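Local coordinates for protein FAD-dependent pyridine nucleotide-disulphide oxidoreductase (Desulfovibrio vulgaris, PDB 3IWA) that probably uses a flavin cofactor to pass electrons from a reduced pyridine nucleotide to a disulphide or related substrate, at residues L212-V217 / L344-A349. Residues are numbered along the deposited sequence; the frame is centred on the assembly and turned at random.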
ATOM      1  N   LEU A 212     -18.333  12.801  13.948  1.00 50.04           N
ATOM      2  CA  LEU A 212     -18.678  14.229  13.945  1.00 50.32           C
ATOM      3  C   LEU A 212     -19.656  14.597  15.092  1.00 50.86           C
ATOM      4  O   LEU A 212     -19.445  15.570  15.804  1.00 49.88           O
ATOM      5  CB  LEU A 212     -19.268  14.672  12.604  1.00 50.16           C
ATOM      6  CG  LEU A 212     -18.461  14.494  11.309  1.00 49.81           C
ATOM      7  CD1 LEU A 212     -19.179  15.254  10.240  1.00 48.74           C
ATOM      8  CD2 LEU A 212     -17.013  14.963  11.417  1.00 47.41           C
ATOM      9  N   GLU A 213     -20.724  13.827  15.241  1.00 51.50           N
ATOM     10  CA  GLU A 213     -21.752  14.144  16.209  1.00 52.98           C
ATOM     11  C   GLU A 213     -21.302  14.042  17.662  1.00 53.77           C
ATOM     12  O   GLU A 213     -21.807  14.765  18.517  1.00 53.78           O
ATOM     13  CB  GLU A 213     -22.953  13.261  16.004  1.00 52.86           C
ATOM     14  CG  GLU A 213     -23.649  13.524  14.712  1.00 53.72           C
ATOM     15  CD  GLU A 213     -24.653  12.453  14.399  1.00 55.26           C
ATOM     16  OE1 GLU A 213     -24.442  11.315  14.874  1.00 53.23           O
ATOM     17  OE2 GLU A 213     -25.640  12.746  13.682  1.00 59.56           O
ATOM     18  N   LYS A 214     -20.350  13.165  17.938  1.00 54.52           N
ATOM     19  CA  LYS A 214     -19.902  12.986  19.296  1.00 55.32           C
ATOM     20  C   LYS A 214     -18.866  14.047  19.669  1.00 55.31           C
ATOM     21  O   LYS A 214     -18.560  14.249  20.854  1.00 55.71           O
ATOM     22  CB  LYS A 214     -19.419  11.554  19.521  1.00 55.80           C
ATOM     23  CG  LYS A 214     -17.946  11.332  19.760  1.00 58.18           C
ATOM     24  CD  LYS A 214     -17.705   9.816  20.002  1.00 61.59           C
ATOM     25  CE  LYS A 214     -16.415   9.490  20.749  1.00 63.46           C
ATOM     26  NZ  LYS A 214     -15.816   8.197  20.218  1.00 64.39           N
ATOM     27  N   ASN A 215     -18.340  14.741  18.666  1.00 54.60           N
ATOM     28  CA  ASN A 215     -17.496  15.902  18.929  1.00 54.00           C
ATOM     29  C   ASN A 215     -18.246  17.202  18.584  1.00 53.09           C
ATOM     30  O   ASN A 215     -17.640  18.178  18.165  1.00 52.17           O
ATOM     31  CB  ASN A 215     -16.148  15.777  18.192  1.00 54.22           C
ATOM     32  CG  ASN A 215     -15.305  14.604  18.703  1.00 54.73           C
ATOM     33  OD1 ASN A 215     -14.320  14.789  19.429  1.00 57.03           O
ATOM     34  ND2 ASN A 215     -15.689  13.396  18.327  1.00 54.42           N
ATOM     35  N   ASP A 216     -19.571  17.173  18.747  1.00 52.27           N
ATOM     36  CA  ASP A 216     -20.432  18.365  18.734  1.00 52.51           C
ATOM     37  C   ASP A 216     -20.750  18.980  17.369  1.00 51.23           C
ATOM     38  O   ASP A 216     -21.365  20.049  17.303  1.00 51.20           O
ATOM     39  CB  ASP A 216     -19.843  19.476  19.610  1.00 53.54           C
ATOM     40  CG  ASP A 216     -19.765  19.098  21.068  1.00 56.53           C
ATOM     41  OD1 ASP A 216     -20.237  18.015  21.469  1.00 62.00           O
ATOM     42  OD2 ASP A 216     -19.244  19.926  21.834  1.00 63.51           O
ATOM     43  N   VAL A 217     -20.328  18.345  16.286  1.00 49.34           N
ATOM     44  CA  VAL A 217     -20.783  18.777  14.983  1.00 47.89           C
ATOM     45  C   VAL A 217     -22.159  18.162  14.776  1.00 47.76           C
ATOM     46  O   VAL A 217     -22.324  16.954  14.868  1.00 48.20           O
ATOM     47  CB  VAL A 217     -19.821  18.370  13.870  1.00 47.10           C
ATOM     48  CG1 VAL A 217     -20.407  18.700  12.540  1.00 44.55           C
ATOM     49  CG2 VAL A 217     -18.502  19.059  14.067  1.00 43.69           C
ATOM     50  N   LEU A 344     -10.685  12.796  10.799  1.00 53.04           N
ATOM     51  CA  LEU A 344     -11.798  13.363  11.574  1.00 53.82           C
ATOM     52  C   LEU A 344     -11.322  13.557  13.024  1.00 54.44           C
ATOM     53  O   LEU A 344     -10.129  13.649  13.274  1.00 54.82           O
ATOM     54  CB  LEU A 344     -13.081  12.502  11.457  1.00 53.52           C
ATOM     55  CG  LEU A 344     -13.600  12.214  10.043  1.00 52.61           C
ATOM     56  CD1 LEU A 344     -14.743  11.244  10.071  1.00 51.51           C
ATOM     57  CD2 LEU A 344     -14.015  13.486   9.372  1.00 50.73           C
ATOM     58  N   PHE A 345     -12.221  13.653  13.985  1.00 55.56           N
ATOM     59  CA  PHE A 345     -11.786  13.985  15.344  1.00 56.22           C
ATOM     60  C   PHE A 345     -10.935  12.871  15.916  1.00 57.30           C
ATOM     61  O   PHE A 345      -9.803  13.098  16.302  1.00 58.06           O
ATOM     62  CB  PHE A 345     -12.974  14.310  16.229  1.00 55.93           C
ATOM     63  CG  PHE A 345     -13.607  15.616  15.883  1.00 53.79           C
ATOM     64  CD1 PHE A 345     -13.117  16.791  16.416  1.00 53.80           C
ATOM     65  CD2 PHE A 345     -14.652  15.673  14.983  1.00 51.29           C
ATOM     66  CE1 PHE A 345     -13.686  18.024  16.082  1.00 54.24           C
ATOM     67  CE2 PHE A 345     -15.237  16.882  14.634  1.00 51.77           C
ATOM     68  CZ  PHE A 345     -14.757  18.071  15.189  1.00 53.78           C
ATOM     69  N   GLU A 346     -11.472  11.661  15.923  1.00 58.39           N
ATOM     70  CA  GLU A 346     -10.755  10.491  16.449  1.00 58.96           C
ATOM     71  C   GLU A 346     -10.464   9.443  15.360  1.00 57.53           C
ATOM     72  O   GLU A 346      -9.387   8.866  15.331  1.00 58.79           O
ATOM     73  CB  GLU A 346     -11.546   9.866  17.606  1.00 59.93           C
ATOM     74  CG  GLU A 346     -11.779  10.824  18.791  1.00 62.81           C
ATOM     75  CD  GLU A 346     -13.152  10.633  19.420  1.00 67.90           C
ATOM     76  OE1 GLU A 346     -13.525   9.456  19.663  1.00 71.72           O
ATOM     77  OE2 GLU A 346     -13.858  11.642  19.666  1.00 69.55           O
ATOM     78  N   GLY A 347     -11.394   9.209  14.453  1.00 55.45           N
ATOM     79  CA  GLY A 347     -11.139   8.249  13.384  1.00 53.56           C
ATOM     80  C   GLY A 347     -10.590   8.892  12.131  1.00 51.73           C
ATOM     81  O   GLY A 347     -10.551  10.108  12.015  1.00 51.18           O
ATOM     82  N   SER A 348     -10.166   8.037  11.209  1.00 49.47           N
ATOM     83  CA  SER A 348      -9.770   8.400   9.870  1.00 47.97           C
ATOM     84  C   SER A 348     -10.534   7.526   8.930  1.00 45.94           C
ATOM     85  O   SER A 348     -10.801   6.395   9.249  1.00 46.41           O
ATOM     86  CB  SER A 348      -8.300   8.137   9.667  1.00 48.08           C
ATOM     87  OG  SER A 348      -7.548   9.118  10.351  1.00 50.49           O
ATOM     88  N   ALA A 349     -10.893   8.057   7.781  1.00 44.08           N
ATOM     89  CA  ALA A 349     -11.532   7.290   6.748  1.00 43.25           C
ATOM     90  C   ALA A 349     -10.669   7.388   5.487  1.00 42.27           C
ATOM     91  O   ALA A 349     -10.039   8.404   5.261  1.00 42.92           O
ATOM     92  CB  ALA A 349     -12.930   7.818   6.490  1.00 42.84           C
TER
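N215 and F345, whose CA atoms lie 7.0 Å apart, mark the nearest approach of two turns: the C-terminal end of helix 202-214 and the tight connection between strands 340-343 and 348-353, where L344 N is hydrogen-bonded to G347 O. The N215 amide lies nearly parallel to the F345 ring, the planes 5° apart and the two side chains running in opposite directions. N215 CB sits over the centre of one face in a CH-pi contact, 3.5 Å from the F345 centroid, while CG, beside the backbone N (chi1 -65°), lays the amide back over F345 CB. From there ND2 donates to E346 OE2 (2.9 Å), which lies in the plane of the amide although ND2 approaches from above the carboxylate plane, 40° out of it. A second hydrogen bond, from N215 ND2 to D211 O, helps fix the rotation of this amide. The other carboxylate oxygen, E346 OE1, forms a salt bridge with K214 NZ at 2.7 Å through its syn lone pair, so neighbouring helix-end residues grip both oxygens of one glutamate. The helix itself closes in a Schellman motif, with D216 at positive phi and V217 N bonded to L212 O. The contact thus joins the Rossmann-like part of the reductase that probably binds NAD(P)H to the antiparallel sheet of its dimerisation domain. D211 reinforces the junction by accepting from the backbone N-H groups of F345, E346 and G347. On the buried side, L212 CD2 meets the F345 ring edge at CE2 (4.1 Å) and touches L344 CD2 (3.9 Å). V217 CG2 approaches CE2 and CZ of F345 obliquely, and V176 of helix 169-182 packs against both L212 and F345.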